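Local structure of NADP-dependent glyceraldehyde-3-phosphate dehydrogenase (Bacillus halodurans, 3PRL) at residues L94-V99 with T189-S194; E109-T113 with Y164-A170. The protein probably oxidises glyceraldehyde 3-phosphate to 3-phosphoglycerate with NADP+ and without phosphorylation, as a member of the aldehyde dehydrogenase family. One frame throughout, in Å; residues are numbered along the deposited sequence.

Contact 1. Residues L94-V99 with T189-S194; sequences LIMHEV and TQGSLS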
ATOM      1  N   LEU D  94      30.965  -0.302 -27.639  1.00 32.81           N
ATOM      2  CA  LEU D  94      30.077  -0.204 -28.796  1.00 32.95           C
ATOM      3  C   LEU D  94      29.234   1.057 -28.672  1.00 32.52           C
ATOM      4  O   LEU D  94      29.125   1.842 -29.614  1.00 32.23           O
ATOM      5  CB  LEU D  94      29.188  -1.447 -28.929  1.00 32.52           C
ATOM      6  CG  LEU D  94      28.554  -1.730 -30.291  1.00 33.84           C
ATOM      7  CD1 LEU D  94      29.580  -2.163 -31.317  1.00 33.46           C
ATOM      8  CD2 LEU D  94      27.499  -2.805 -30.161  1.00 32.48           C
ATOM      9  N   ILE D  95      28.662   1.264 -27.494  1.00 32.48           N
ATOM     10  CA  ILE D  95      27.924   2.499 -27.226  1.00 31.82           C
ATOM     11  C   ILE D  95      28.753   3.769 -27.506  1.00 32.59           C
ATOM     12  O   ILE D  95      28.299   4.636 -28.252  1.00 32.35           O
ATOM     13  CB  ILE D  95      27.332   2.548 -25.805  1.00 30.61           C
ATOM     14  CG1 ILE D  95      26.385   1.366 -25.576  1.00 28.97           C
ATOM     15  CG2 ILE D  95      26.614   3.881 -25.601  1.00 28.73           C
ATOM     16  CD1 ILE D  95      25.972   1.170 -24.107  1.00 29.94           C
ATOM     17  N   MET D  96      29.953   3.890 -26.929  1.00 34.04           N
ATOM     18  CA  MET D  96      30.734   5.128 -27.155  1.00 34.72           C
ATOM     19  C   MET D  96      30.964   5.423 -28.641  1.00 34.31           C
ATOM     20  O   MET D  96      30.823   6.566 -29.056  1.00 33.87           O
ATOM     21  CB  MET D  96      32.035   5.250 -26.332  1.00 36.31           C
ATOM     22  CG  MET D  96      32.967   4.088 -26.362  1.00 36.23           C
ATOM     23  SD  MET D  96      34.729   4.507 -26.409  1.00 37.92           S
ATOM     24  CE  MET D  96      35.270   3.107 -27.381  1.00 37.57           C
ATOM     25  N   HIS D  97      31.261   4.395 -29.435  1.00 34.18           N
ATOM     26  CA  HIS D  97      31.448   4.587 -30.876  1.00 34.82           C
ATOM     27  C   HIS D  97      30.130   4.941 -31.578  1.00 33.59           C
ATOM     28  O   HIS D  97      30.055   5.957 -32.272  1.00 33.35           O
ATOM     29  CB  HIS D  97      32.073   3.351 -31.547  1.00 35.70           C
ATOM     30  CG  HIS D  97      33.543   3.188 -31.303  1.00 36.47           C
ATOM     31  ND1 HIS D  97      34.084   2.033 -30.779  1.00 36.67           N
ATOM     32  CD2 HIS D  97      34.586   4.024 -31.522  1.00 36.83           C
ATOM     33  CE1 HIS D  97      35.394   2.163 -30.680  1.00 37.31           C
ATOM     34  NE2 HIS D  97      35.726   3.363 -31.121  1.00 37.46           N
ATOM     35  N   GLU D  98      29.109   4.098 -31.376  1.00 32.30           N
ATOM     36  CA  GLU D  98      27.867   4.099 -32.177  1.00 31.02           C
ATOM     37  C   GLU D  98      27.050   5.376 -32.032  1.00 29.12           C
ATOM     38  O   GLU D  98      26.487   5.879 -33.012  1.00 28.54           O
ATOM     39  CB  GLU D  98      26.981   2.890 -31.807  1.00 31.56           C
ATOM     40  CG  GLU D  98      26.114   2.349 -32.951  1.00 35.75           C
ATOM     41  CD  GLU D  98      25.034   1.364 -32.496  1.00 31.53           C
ATOM     42  OE1 GLU D  98      25.081   0.871 -31.338  1.00 35.21           O
ATOM     43  OE2 GLU D  98      24.110   1.076 -33.298  1.00 35.48           O
ATOM     44  N   VAL D  99      26.954   5.864 -30.793  1.00 27.10           N
ATOM     45  CA  VAL D  99      26.187   7.065 -30.501  1.00 24.90           C
ATOM     46  C   VAL D  99      27.081   8.215 -30.015  1.00 23.76           C
ATOM     47  O   VAL D  99      26.590   9.275 -29.601  1.00 22.55           O
ATOM     48  CB  VAL D  99      24.972   6.758 -29.582  1.00 24.60           C
ATOM     49  CG1 VAL D  99      24.110   5.649 -30.198  1.00 23.47           C
ATOM     50  CG2 VAL D  99      25.413   6.366 -28.166  1.00 23.43           C
ATOM     51  N   THR D 189      17.739   3.253 -35.027  1.00 27.18           N
ATOM     52  CA  THR D 189      18.695   2.657 -35.967  1.00 28.08           C
ATOM     53  C   THR D 189      20.131   3.027 -35.585  1.00 27.96           C
ATOM     54  O   THR D 189      21.038   2.177 -35.595  1.00 27.69           O
ATOM     55  CB  THR D 189      18.363   3.000 -37.445  1.00 28.79           C
ATOM     56  OG1 THR D 189      17.218   2.244 -37.850  1.00 30.91           O
ATOM     57  CG2 THR D 189      19.544   2.646 -38.388  1.00 31.53           C
ATOM     58  N   GLN D 190      20.341   4.299 -35.251  1.00 27.94           N
ATOM     59  CA  GLN D 190      21.587   4.685 -34.621  1.00 28.37           C
ATOM     60  C   GLN D 190      21.459   4.284 -33.145  1.00 27.89           C
ATOM     61  O   GLN D 190      20.791   4.966 -32.363  1.00 27.31           O
ATOM     62  CB  GLN D 190      21.859   6.184 -34.795  1.00 28.76           C
ATOM     63  CG  GLN D 190      23.354   6.557 -34.721  1.00 27.30           C
ATOM     64  CD  GLN D 190      24.191   5.910 -35.815  1.00 29.79           C
ATOM     65  OE1 GLN D 190      23.794   5.886 -36.981  1.00 28.25           O
ATOM     66  NE2 GLN D 190      25.365   5.386 -35.441  1.00 28.21           N
ATOM     67  N   GLY D 191      22.071   3.155 -32.794  1.00 28.12           N
ATOM     68  CA  GLY D 191      21.895   2.532 -31.472  1.00 27.19           C
ATOM     69  C   GLY D 191      21.456   1.075 -31.595  1.00 27.36           C
ATOM     70  O   GLY D 191      21.524   0.305 -30.628  1.00 27.64           O
ATOM     71  N   SER D 192      21.005   0.693 -32.782  1.00 27.11           N
ATOM     72  CA  SER D 192      20.600  -0.684 -33.022  1.00 27.52           C
ATOM     73  C   SER D 192      21.692  -1.741 -32.745  1.00 28.12           C
ATOM     74  O   SER D 192      21.368  -2.842 -32.288  1.00 28.83           O
ATOM     75  CB  SER D 192      20.063  -0.832 -34.442  1.00 27.96           C
ATOM     76  OG  SER D 192      18.852  -0.104 -34.584  1.00 32.36           O
ATOM     77  N   LEU D 193      22.966  -1.436 -33.018  1.00 27.55           N
ATOM     78  CA  LEU D 193      24.028  -2.414 -32.697  1.00 27.96           C
ATOM     79  C   LEU D 193      24.190  -2.650 -31.195  1.00 27.40           C
ATOM     80  O   LEU D 193      24.340  -3.806 -30.756  1.00 27.81           O
ATOM     81  CB  LEU D 193      25.392  -2.043 -33.289  1.00 28.52           C
ATOM     82  CG  LEU D 193      25.591  -1.669 -34.757  1.00 29.66           C
ATOM     83  CD1 LEU D 193      26.983  -1.086 -34.901  1.00 29.42           C
ATOM     84  CD2 LEU D 193      25.394  -2.865 -35.704  1.00 29.57           C
ATOM     85  N   SER D 194      24.194  -1.562 -30.421  1.00 26.23           N
ATOM     86  CA  SER D 194      24.293  -1.652 -28.964  1.00 26.14           C
ATOM     87  C   SER D 194      23.085  -2.385 -28.381  1.00 26.28           C
ATOM     88  O   SER D 194      23.246  -3.277 -27.562  1.00 26.69           O
ATOM     89  CB  SER D 194      24.471  -0.278 -28.314  1.00 25.62           C
ATOM     90  OG  SER D 194      25.684   0.343 -28.722  1.00 30.73           O
TER
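Glu98, in the last turn of helix 88-98, presents its carboxylate to the backbone N-H groups that open helix 192-204, where Gly191 holds the N-cap position. Glu98 OE1 takes two bonds from Ser194: the backbone N arrives on the syn side at 2.7 Å, and the hydroxyl OG meets OE1 nearly along the C-O axis, also at 2.7 Å. Glu98 OE2 is met on its syn side by Leu193 N at 2.8 Å, tilted 26° from the carboxylate plane, and more weakly by Gly191 N. Beyond CG the Glu98 chain runs straight (chi2 -167°), which carries both oxygens to the helix start. A separate polar tie runs from the loop before the helix: Gln190, bent at chi2 (62°), brings NE2 to the backbone O of Glu98 at 2.7 Å, almost within its own amide plane. Carbon contacts flank these bonds: Leu94 CD2 packs 3.8 Å from Leu193 CB, Ile95 CG1 lies against the hydroxyl of Ser194, 3.4 Å from OG, and Val99 CG1 approaches Gly191 CA at 4.0 Å. Ile31 touches Glu98, Gln190 and Leu193 from strand 28-32. With an alanine here in place of Glu98, the N-H groups of Leu193 and Ser194 and the Ser194 hydroxyl would probably lose their carboxylate acceptor, and a gap would be likely to open beside Leu193. The helix that follows the NADP+-binding residues Lys186 and Thr189 is thus tied at its first turn to helix 88-98, and the positive end of its dipole, with the converging N-H groups, is likely to favour the charged form of this buried carboxylate.

Contact 2. Residues E109-T113 with Y164-A170; sequences EVSRT and YPVNLAA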
ATOM      1  N   GLU D 109      26.542   3.412 -18.591  1.00 27.55           N
ATOM      2  CA  GLU D 109      25.207   3.110 -19.072  1.00 27.21           C
ATOM      3  C   GLU D 109      24.875   1.634 -18.925  1.00 27.34           C
ATOM      4  O   GLU D 109      23.773   1.299 -18.498  1.00 27.12           O
ATOM      5  CB  GLU D 109      25.033   3.528 -20.535  1.00 27.25           C
ATOM      6  CG  GLU D 109      23.696   3.069 -21.117  1.00 25.85           C
ATOM      7  CD  GLU D 109      23.358   3.685 -22.454  1.00 26.87           C
ATOM      8  OE1 GLU D 109      24.192   4.434 -23.021  1.00 26.20           O
ATOM      9  OE2 GLU D 109      22.248   3.401 -22.933  1.00 25.55           O
ATOM     10  N   VAL D 110      25.823   0.767 -19.287  1.00 27.84           N
ATOM     11  CA  VAL D 110      25.665  -0.680 -19.110  1.00 28.37           C
ATOM     12  C   VAL D 110      25.572  -1.068 -17.613  1.00 28.39           C
ATOM     13  O   VAL D 110      24.735  -1.894 -17.252  1.00 28.26           O
ATOM     14  CB  VAL D 110      26.795  -1.506 -19.807  1.00 29.26           C
ATOM     15  CG1 VAL D 110      26.424  -2.982 -19.880  1.00 30.30           C
ATOM     16  CG2 VAL D 110      27.112  -0.962 -21.208  1.00 30.32           C
ATOM     17  N   SER D 111      26.422  -0.479 -16.764  1.00 28.73           N
ATOM     18  CA  SER D 111      26.400  -0.760 -15.307  1.00 29.58           C
ATOM     19  C   SER D 111      25.041  -0.430 -14.730  1.00 29.11           C
ATOM     20  O   SER D 111      24.432  -1.251 -14.038  1.00 29.33           O
ATOM     21  CB  SER D 111      27.439   0.058 -14.539  1.00 29.80           C
ATOM     22  OG  SER D 111      28.743  -0.188 -14.996  1.00 36.04           O
ATOM     23  N   ARG D 112      24.574   0.778 -15.031  1.00 28.59           N
ATOM     24  CA  ARG D 112      23.315   1.265 -14.489  1.00 28.26           C
ATOM     25  C   ARG D 112      22.165   0.409 -15.010  1.00 26.52           C
ATOM     26  O   ARG D 112      21.213   0.161 -14.281  1.00 25.47           O
ATOM     27  CB  ARG D 112      23.103   2.756 -14.806  1.00 29.19           C
ATOM     28  CG  ARG D 112      21.848   3.371 -14.163  1.00 30.91           C
ATOM     29  CD  ARG D 112      21.835   4.911 -14.229  1.00 28.95           C
ATOM     30  NE  ARG D 112      20.472   5.437 -14.313  1.00 30.44           N
ATOM     31  CZ  ARG D 112      20.154   6.718 -14.527  1.00 28.64           C
ATOM     32  NH1 ARG D 112      21.102   7.639 -14.679  1.00 30.71           N
ATOM     33  NH2 ARG D 112      18.873   7.083 -14.595  1.00 29.99           N
ATOM     34  N   THR D 113      22.276  -0.037 -16.268  1.00 25.63           N
ATOM     35  CA  THR D 113      21.248  -0.863 -16.902  1.00 24.91           C
ATOM     36  C   THR D 113      20.984  -2.144 -16.100  1.00 23.78           C
ATOM     37  O   THR D 113      19.825  -2.459 -15.801  1.00 22.63           O
ATOM     38  CB  THR D 113      21.583  -1.177 -18.405  1.00 26.02           C
ATOM     39  OG1 THR D 113      21.372  -0.012 -19.211  1.00 24.99           O
ATOM     40  CG2 THR D 113      20.723  -2.298 -18.957  1.00 25.11           C
ATOM     41  N   TYR D 164      20.114   6.701 -25.168  1.00 27.87           N
ATOM     42  CA  TYR D 164      20.512   5.684 -24.210  1.00 27.30           C
ATOM     43  C   TYR D 164      20.033   4.366 -24.806  1.00 25.82           C
ATOM     44  O   TYR D 164      18.930   3.934 -24.545  1.00 25.85           O
ATOM     45  CB  TYR D 164      19.836   5.928 -22.852  1.00 27.91           C
ATOM     46  CG  TYR D 164      20.238   7.203 -22.133  1.00 30.41           C
ATOM     47  CD1 TYR D 164      21.173   7.175 -21.099  1.00 28.16           C
ATOM     48  CD2 TYR D 164      19.660   8.435 -22.462  1.00 27.98           C
ATOM     49  CE1 TYR D 164      21.548   8.347 -20.430  1.00 30.66           C
ATOM     50  CE2 TYR D 164      20.017   9.619 -21.795  1.00 30.47           C
ATOM     51  CZ  TYR D 164      20.971   9.559 -20.775  1.00 28.29           C
ATOM     52  OH  TYR D 164      21.345  10.711 -20.105  1.00 30.82           O
ATOM     53  N   PRO D 165      20.864   3.736 -25.637  1.00 25.25           N
ATOM     54  CA  PRO D 165      20.406   2.600 -26.431  1.00 24.78           C
ATOM     55  C   PRO D 165      20.497   1.232 -25.712  1.00 24.67           C
ATOM     56  O   PRO D 165      20.114   0.211 -26.279  1.00 24.91           O
ATOM     57  CB  PRO D 165      21.330   2.656 -27.639  1.00 25.04           C
ATOM     58  CG  PRO D 165      22.610   3.193 -27.086  1.00 23.43           C
ATOM     59  CD  PRO D 165      22.256   4.118 -25.964  1.00 24.85           C
ATOM     60  N   VAL D 166      21.014   1.218 -24.490  1.00 24.05           N
ATOM     61  CA  VAL D 166      20.980   0.027 -23.659  1.00 24.70           C
ATOM     62  C   VAL D 166      20.045   0.361 -22.497  1.00 25.31           C
ATOM     63  O   VAL D 166      19.027  -0.302 -22.292  1.00 24.64           O
ATOM     64  CB  VAL D 166      22.438  -0.424 -23.243  1.00 24.86           C
ATOM     65  CG1 VAL D 166      22.424  -1.564 -22.267  1.00 24.81           C
ATOM     66  CG2 VAL D 166      23.202  -0.868 -24.478  1.00 25.34           C
ATOM     67  N   ASN D 167      20.346   1.453 -21.804  1.00 26.63           N
ATOM     68  CA  ASN D 167      19.553   1.914 -20.658  1.00 28.07           C
ATOM     69  C   ASN D 167      18.052   2.105 -20.912  1.00 27.77           C
ATOM     70  O   ASN D 167      17.224   1.549 -20.186  1.00 27.76           O
ATOM     71  CB  ASN D 167      20.170   3.202 -20.102  1.00 30.00           C
ATOM     72  CG  ASN D 167      19.690   3.525 -18.714  1.00 30.91           C
ATOM     73  OD1 ASN D 167      18.553   3.967 -18.525  1.00 29.48           O
ATOM     74  ND2 ASN D 167      20.552   3.305 -17.722  1.00 29.98           N
ATOM     75  N   LEU D 168      17.701   2.886 -21.939  1.00 27.25           N
ATOM     76  CA  LEU D 168      16.306   3.212 -22.226  1.00 26.43           C
ATOM     77  C   LEU D 168      15.607   2.097 -23.003  1.00 25.55           C
ATOM     78  O   LEU D 168      14.376   2.075 -23.104  1.00 25.60           O
ATOM     79  CB  LEU D 168      16.198   4.562 -22.958  1.00 27.30           C
ATOM     80  CG  LEU D 168      16.709   5.810 -22.222  1.00 24.91           C
ATOM     81  CD1 LEU D 168      16.400   7.043 -23.028  1.00 27.37           C
ATOM     82  CD2 LEU D 168      16.120   5.914 -20.832  1.00 26.93           C
ATOM     83  N   ALA D 169      16.395   1.150 -23.514  1.00 24.50           N
ATOM     84  CA  ALA D 169      15.854  -0.094 -24.061  1.00 24.19           C
ATOM     85  C   ALA D 169      15.455  -1.122 -22.964  1.00 23.71           C
ATOM     86  O   ALA D 169      14.290  -1.530 -22.871  1.00 23.11           O
ATOM     87  CB  ALA D 169      16.843  -0.690 -25.050  1.00 24.51           C
ATOM     88  N   ALA D 170      16.415  -1.518 -22.129  1.00 23.91           N
ATOM     89  CA  ALA D 170      16.151  -2.392 -20.963  1.00 24.16           C
ATOM     90  C   ALA D 170      15.122  -1.860 -19.948  1.00 24.13           C
ATOM     91  O   ALA D 170      14.418  -2.632 -19.299  1.00 24.15           O
ATOM     92  CB  ALA D 170      17.426  -2.701 -20.256  1.00 24.37           C
TER
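The Glu109 carboxylate is the flat group at the centre of this meeting with residues Tyr164-Asn167: Val166 N comes to OE2 from above its plane, 41° out of it, and Asn167 N approaches the same oxygen by the anti lone pair. Pro165 CD also presses on Glu109 OE2, at 3.1 Å, its ring crossing the Glu109 chain at about a right angle. The guanidinium of Arg112 and the amide of Asn167 stand nearly perpendicular, 87° apart. The 164-170 segment opens helix 167-178, the connecting helix of the beta-alpha-beta crossover between parallel strands 144-159 and 182-186 in a Rossmann-like coenzyme domain, and it follows the NADP+-binding residues Ser160 and Phe162.

Both bonds to Glu109 OE2 are fairly straight, Val166 N at 3.0 Å and Asn167 N at 2.9 Å, and one oxygen therefore holds two successive N-H groups at the helix start. Glu109 reaches there because CG is anti to its backbone N (chi1 173°) and the chain stays extended beyond it. The other oxygen, OE1, forms a salt bridge with Lys101, which also makes a cation-pi contact with the Tyr164 ring; the phenol OH of Tyr164 is hydrogen-bonded to Arg292. Arg112 lays its CG 3.8 Å from Asn167 ND2, while its NE pairs with Asp449.

One helical turn on from Glu109, Thr113 sets CG2 against Ala170 CB of the other helix, at 3.6 Å, and against Val166 CG1, just before that helix, at 3.8 Å. Its hydroxyl OG1 donates to Glu109 O at 2.8 Å, reaching that oxygen from the face opposite to Thr113 N, and the same OG1 lies 3.0 Å from Asn167 CA.

Both contacts are buried and free of other subunits, but contact 2 lies nearer the middle of the chain, its centre about 10 Å from the chain's centre against about 16 Å for contact 1. The same scheme recurs: a glutamate on helix 88-98 or 103-124, consecutive in the chain, accepts N-H groups at the start of helix 192-204 or 167-178 respectively. In contact 1 both carboxylate oxygens serve the helix start; in contact 2 a single oxygen does so and the other pairs with a lysine. Ile95 bridges the two, its CD1 packing 3.5 Å from Val166 CG2. Contact 2 is nested within the chain loop that contact 1 closes.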